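Local coordinates for YueI protein (Bacillus subtilis, PDB 2OHW) that is of unknown function but belongs to the DUF1694 family of proteins and folds as a compact single chain around a mixed beta sheet, at residues A[37-42]-A[53-58]; A[66-71]-A[107-112]. One frame throughout, in Å; residues are numbered along the deposited sequence.

Interaction 1 of 2, residues A[37-42]-A[53-58]; sequences VVLALT and KEAEHE
Leu39 lays one methyl, CD2, over the backbone of the helical turn 54-58, with Ala55 CA 3.6 Å from Leu39 CD2. The same methyl also touches Ala55 CB and, roughly at right angles to that, the Glu58 methylene CG, so it rests on residues about one turn apart in the helix. With CG anti to the backbone N (chi1 -165°), the isobutyl group is extended from the strand toward the helix. Val38 does comparable work one residue earlier: its CG1, also anti to the backbone N, comes obliquely from above the carboxylate plane of Glu58 onto one oxygen, Val38 CG1 lying 3.2 Å from Glu58 OE1. That two successive residues both face the helix reflects a classic beta bulge, in which Val38 and Leu39 are both opposite Ile108 of the neighbouring strand. The contact is therefore helix-on-sheet packing: strand 39-42 and helix 53-58 run nearly antiparallel, at 153°, their axes 9.6 Å apart, with no hydrogen bond between them. Glu58 combines apolar and polar roles. Its chain bends at chi2 (-49°), with CB and CG against Val38 and Leu39, while OE1 forms a salt bridge with Arg116 and OE2 receives a weak hydrogen bond from His57 ND1 at the edge of the imidazole. An alanine in place of Glu58 would lose the methylene cover on Leu39 CD2 and is likely to leave Arg116 without this carboxylate. Tyr81 and Met84 of helix 75-87 also pack against Ala55, and Tyr81 reaches Leu41 of the strand as well.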
loop_
_atom_site.group_PDB
_atom_site.type_symbol
_atom_site.label_atom_id
_atom_site.label_comp_id
_atom_site.label_asym_id
_atom_site.label_seq_id
_atom_site.Cartn_x
_atom_site.Cartn_y
_atom_site.Cartn_z
ATOM N N VAL A 37 -6.903 -5.392 -0.958
ATOM C CA VAL A 37 -5.791 -4.584 -1.437
ATOM C C VAL A 37 -5.714 -4.615 -2.960
ATOM O O VAL A 37 -5.709 -5.692 -3.572
ATOM C CB VAL A 37 -4.454 -5.028 -0.814
ATOM C CG1 VAL A 37 -3.310 -4.203 -1.379
ATOM C CG2 VAL A 37 -4.502 -4.898 0.724
ATOM N N VAL A 38 -5.639 -3.424 -3.555
ATOM C CA VAL A 38 -5.464 -3.242 -4.985
ATOM C C VAL A 38 -3.989 -3.008 -5.332
ATOM O O VAL A 38 -3.499 -3.522 -6.332
ATOM C CB VAL A 38 -6.325 -2.045 -5.482
ATOM C CG1 VAL A 38 -6.038 -1.723 -6.931
ATOM C CG2 VAL A 38 -7.816 -2.355 -5.294
ATOM N N LEU A 39 -3.277 -2.245 -4.504
ATOM C CA LEU A 39 -1.866 -1.960 -4.748
ATOM C C LEU A 39 -1.253 -1.488 -3.444
ATOM O O LEU A 39 -1.906 -0.811 -2.643
ATOM C CB LEU A 39 -1.703 -0.888 -5.825
ATOM C CG LEU A 39 -0.316 -0.700 -6.477
ATOM C CD1 LEU A 39 -0.067 -1.785 -7.541
ATOM C CD2 LEU A 39 -0.300 0.656 -7.138
ATOM N N ALA A 40 0.008 -1.843 -3.225
ATOM C CA ALA A 40 0.737 -1.375 -2.057
ATOM C C ALA A 40 2.127 -0.934 -2.489
ATOM O O ALA A 40 2.738 -1.570 -3.358
ATOM C CB ALA A 40 0.815 -2.474 -1.025
ATOM N N LEU A 41 2.614 0.160 -1.899
ATOM C CA LEU A 41 3.975 0.666 -2.146
ATOM C C LEU A 41 4.726 0.660 -0.828
ATOM O O LEU A 41 4.131 0.988 0.225
ATOM C CB LEU A 41 3.916 2.103 -2.629
ATOM C CG LEU A 41 3.377 2.384 -4.031
ATOM C CD1 LEU A 41 3.408 3.896 -4.264
ATOM C CD2 LEU A 41 4.121 1.673 -5.112
ATOM N N THR A 42 6.015 0.305 -0.852
ATOM C CA THR A 42 6.819 0.409 0.364
ATOM C C THR A 42 7.077 1.882 0.682
ATOM O O THR A 42 6.947 2.761 -0.192
ATOM C CB THR A 42 8.193 -0.277 0.235
ATOM O OG1 THR A 42 9.003 0.438 -0.711
ATOM C CG2 THR A 42 8.044 -1.735 -0.176
ATOM N N LYS A 53 3.566 6.042 -11.704
ATOM C CA LYS A 53 2.428 6.034 -12.633
ATOM C C LYS A 53 1.522 4.805 -12.457
ATOM O O LYS A 53 0.334 4.871 -12.753
ATOM C CB LYS A 53 2.913 6.146 -14.082
ATOM C CG LYS A 53 1.815 6.492 -15.089
ATOM C CD LYS A 53 1.174 7.861 -14.821
ATOM C CE LYS A 53 -0.188 7.953 -15.497
ATOM N NZ LYS A 53 -0.766 9.319 -15.381
ATOM N N GLU A 54 2.083 3.700 -11.962
ATOM C CA GLU A 54 1.300 2.497 -11.692
ATOM C C GLU A 54 0.267 2.734 -10.603
ATOM O O GLU A 54 -0.829 2.181 -10.656
ATOM C CB GLU A 54 2.209 1.327 -11.301
ATOM C CG GLU A 54 3.154 0.883 -12.425
ATOM C CD GLU A 54 4.494 1.600 -12.436
ATOM O OE1 GLU A 54 4.654 2.652 -11.793
ATOM O OE2 GLU A 54 5.410 1.108 -13.122
ATOM N N ALA A 55 0.592 3.584 -9.629
ATOM C CA ALA A 55 -0.396 3.948 -8.608
ATOM C C ALA A 55 -1.464 4.836 -9.212
ATOM O O ALA A 55 -2.645 4.665 -8.908
ATOM C CB ALA A 55 0.267 4.642 -7.416
ATOM N N GLU A 56 -1.056 5.771 -10.069
ATOM C CA GLU A 56 -2.038 6.630 -10.742
ATOM C C GLU A 56 -3.016 5.784 -11.553
ATOM O O GLU A 56 -4.213 6.038 -11.552
ATOM C CB GLU A 56 -1.388 7.701 -11.620
ATOM C CG GLU A 56 -2.449 8.614 -12.268
ATOM C CD GLU A 56 -1.974 9.998 -12.653
ATOM O OE1 GLU A 56 -0.747 10.235 -12.732
ATOM O OE2 GLU A 56 -2.858 10.848 -12.907
ATOM N N HIS A 57 -2.503 4.761 -12.231
ATOM C CA HIS A 57 -3.368 3.892 -13.008
ATOM C C HIS A 57 -4.460 3.253 -12.164
ATOM O O HIS A 57 -5.628 3.184 -12.579
ATOM C CB HIS A 57 -2.552 2.799 -13.708
ATOM C CG HIS A 57 -3.390 1.890 -14.548
ATOM N ND1 HIS A 57 -3.924 0.715 -14.069
ATOM C CD2 HIS A 57 -3.852 2.025 -15.814
ATOM C CE1 HIS A 57 -4.643 0.139 -15.019
ATOM N NE2 HIS A 57 -4.621 0.920 -16.084
ATOM N N GLU A 58 -4.078 2.753 -10.991
ATOM C CA GLU A 58 -5.023 2.110 -10.090
ATOM C C GLU A 58 -6.036 3.099 -9.510
ATOM O O GLU A 58 -7.206 2.759 -9.329
ATOM C CB GLU A 58 -4.295 1.356 -8.966
ATOM C CG GLU A 58 -3.516 0.101 -9.428
ATOM C CD GLU A 58 -4.318 -0.845 -10.330
ATOM O OE1 GLU A 58 -5.515 -1.115 -10.057
ATOM O OE2 GLU A 58 -3.738 -1.337 -11.323
#

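Interaction 2 of 2, residues A[66-71]-A[107-112]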
loop_
_atom_site.group_PDB
_atom_site.type_symbol
_atom_site.label_atom_id
_atom_site.label_comp_id
_atom_site.label_asym_id
_atom_site.label_seq_id
_atom_site.Cartn_x
_atom_site.Cartn_y
_atom_site.Cartn_z
ATOM N N THR A 66 -10.067 3.540 -1.361
ATOM C CA THR A 66 -9.497 4.591 -0.530
ATOM C C THR A 66 -7.980 4.522 -0.641
ATOM O O THR A 66 -7.405 3.435 -0.716
ATOM C CB THR A 66 -9.919 4.421 0.936
ATOM O OG1 THR A 66 -11.355 4.383 1.019
ATOM C CG2 THR A 66 -9.402 5.563 1.817
ATOM N N LEU A 67 -7.347 5.686 -0.632
ATOM C CA LEU A 67 -5.903 5.772 -0.516
ATOM C C LEU A 67 -5.500 5.849 0.970
ATOM O O LEU A 67 -5.771 6.848 1.650
ATOM C CB LEU A 67 -5.404 6.995 -1.295
ATOM C CG LEU A 67 -3.928 7.335 -1.114
ATOM C CD1 LEU A 67 -3.080 6.226 -1.696
ATOM C CD2 LEU A 67 -3.593 8.681 -1.761
ATOM N N LEU A 68 -4.879 4.783 1.474
ATOM C CA LEU A 68 -4.391 4.720 2.850
ATOM C C LEU A 68 -2.906 5.102 2.852
ATOM O O LEU A 68 -2.130 4.580 2.030
ATOM C CB LEU A 68 -4.544 3.307 3.406
ATOM C CG LEU A 68 -5.965 2.704 3.398
ATOM C CD1 LEU A 68 -5.950 1.291 3.968
ATOM C CD2 LEU A 68 -6.923 3.581 4.199
ATOM N N ILE A 69 -2.530 6.009 3.763
ATOM C CA ILE A 69 -1.173 6.561 3.820
ATOM C C ILE A 69 -0.624 6.324 5.216
ATOM O O ILE A 69 -1.288 6.620 6.212
ATOM C CB ILE A 69 -1.200 8.064 3.541
ATOM C CG1 ILE A 69 -1.694 8.332 2.125
ATOM C CG2 ILE A 69 0.182 8.690 3.753
ATOM C CD1 ILE A 69 -2.248 9.747 1.954
ATOM N N ASN A 70 0.597 5.809 5.293
ATOM C CA ASN A 70 1.280 5.595 6.546
ATOM C C ASN A 70 1.677 6.925 7.187
ATOM O O ASN A 70 2.508 7.642 6.641
ATOM C CB ASN A 70 2.540 4.766 6.272
ATOM C CG ASN A 70 3.204 4.281 7.521
ATOM O OD1 ASN A 70 3.157 4.945 8.562
ATOM N ND2 ASN A 70 3.853 3.124 7.430
ATOM N N GLY A 71 1.098 7.235 8.350
ATOM C CA GLY A 71 1.361 8.484 9.070
ATOM C C GLY A 71 2.789 8.666 9.556
ATOM O O GLY A 71 3.146 9.762 10.012
ATOM N N VAL A 107 -1.297 2.176 0.712
ATOM C CA VAL A 107 -2.115 1.025 0.311
ATOM C C VAL A 107 -3.383 1.570 -0.330
ATOM O O VAL A 107 -4.059 2.411 0.259
ATOM C CB VAL A 107 -2.496 0.140 1.521
ATOM C CG1 VAL A 107 -3.471 -0.961 1.122
ATOM C CG2 VAL A 107 -1.250 -0.473 2.165
ATOM N N ILE A 108 -3.685 1.113 -1.542
ATOM C CA ILE A 108 -4.962 1.404 -2.175
ATOM C C ILE A 108 -5.858 0.217 -1.884
ATOM O O ILE A 108 -5.544 -0.908 -2.284
ATOM C CB ILE A 108 -4.821 1.647 -3.692
ATOM C CG1 ILE A 108 -3.889 2.842 -3.940
ATOM C CG2 ILE A 108 -6.206 1.888 -4.343
ATOM C CD1 ILE A 108 -3.439 3.062 -5.389
ATOM N N ALA A 109 -6.942 0.457 -1.153
ATOM C CA ALA A 109 -7.827 -0.624 -0.701
ATOM C C ALA A 109 -9.235 -0.393 -1.202
ATOM O O ALA A 109 -9.768 0.714 -1.093
ATOM C CB ALA A 109 -7.823 -0.709 0.818
ATOM N N ALA A 110 -9.837 -1.450 -1.728
ATOM C CA ALA A 110 -11.239 -1.423 -2.140
ATOM C C ALA A 110 -12.165 -1.609 -0.941
ATOM O O ALA A 110 -11.754 -2.079 0.127
ATOM C CB ALA A 110 -11.500 -2.493 -3.188
ATOM N N ASP A 111 -13.435 -1.252 -1.114
ATOM C CA ASP A 111 -14.380 -1.384 -0.000
ATOM C C ASP A 111 -14.990 -2.791 0.065
ATOM O O ASP A 111 -15.728 -3.111 1.008
ATOM C CB ASP A 111 -15.463 -0.294 -0.057
ATOM C CG ASP A 111 -16.364 -0.428 -1.259
ATOM O OD1 ASP A 111 -15.963 -1.076 -2.240
ATOM O OD2 ASP A 111 -17.490 0.125 -1.227
ATOM N N ILE A 112 -14.665 -3.617 -0.932
ATOM C CA ILE A 112 -15.062 -5.028 -0.979
ATOM C C ILE A 112 -13.885 -5.919 -1.389
ATOM O O ILE A 112 -12.835 -5.427 -1.802
ATOM C CB ILE A 112 -16.221 -5.244 -1.977
ATOM C CG1 ILE A 112 -15.776 -4.887 -3.403
ATOM C CG2 ILE A 112 -17.452 -4.438 -1.548
ATOM C CD1 ILE A 112 -16.821 -5.171 -4.494
#
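Leu68 and Val107 sit side by side at the apolar centre, their CB atoms 4.2 Å apart, on the same face of the sheet as Thr66 and Ala109. Leu68 CG is anti to the carbonyl carbon (chi1 -57°), which leans the branch both across to the partner strand and along it, where its CD1 touches the methyl of Ala109, Leu68 CD1 to Ala109 CB being 4.2 Å. Through the sheet, on the opposite face, Leu67 and Ile108 form the matching pair: the delta methyl CD1 of Leu67 meets the CG1 methylene of Ile108 at an oblique angle. That second face is covered by helices, with Tyr81 and Ala85 of helix 75-87 on Leu67 and Glu58 and Leu59 of helix 53-60 on Ile108. Between these two layers lies the polar ladder. Leu68 N donates to Val107 O at 2.8 Å, and Val107 N returns a bond to Leu68 O; at the next hydrogen-bonded pair, two residues along, Thr66 N and Ala109 O are linked at 2.9 Å and Ala109 N reaches Thr66 O at 3.0 Å. Thr66 O has an additional CA-H...O contact from Ile108 CA, 3.5 Å away, so this carbonyl is approached by both an amide and a CA hydrogen. At the far end of strand 65-70, Asn70 pairs with Gly105 through its backbone, and its side-chain ND2 adds a bond to Leu104 O. Hydrogen-bonded pairs thus enclose the non-hydrogen-bonded pair Leu67-Ile108, the alternation that defines an antiparallel ladder, here joining the two central strands of a four-stranded mixed sheet flanked on the Leu67-Ile108 face by helices.

Interaction 1 precedes interaction 2 along the chain, with helix 53-60 followed, after a short loop, by strand 65-70. Their centres lie about 10 Å apart, and each is about 7 Å from the centre of the chain. Both belong to one mixed sheet, ordered 37-42, 104-110, 65-70, 92-95, so interaction 2 joins its two inner strands while interaction 1 sets a helix against an outer one. Ile108 connects them: its backbone probably bonds Val38 N and Leu39 O, and its CD1 packs on Ala55 and Glu58. Strand pairing and helix packing thus meet at Ile108, with Tyr81 of helix 75-87 also touching Leu41, Ala55 and Leu67, integrating sheet and helix layer within the DUF1694 range.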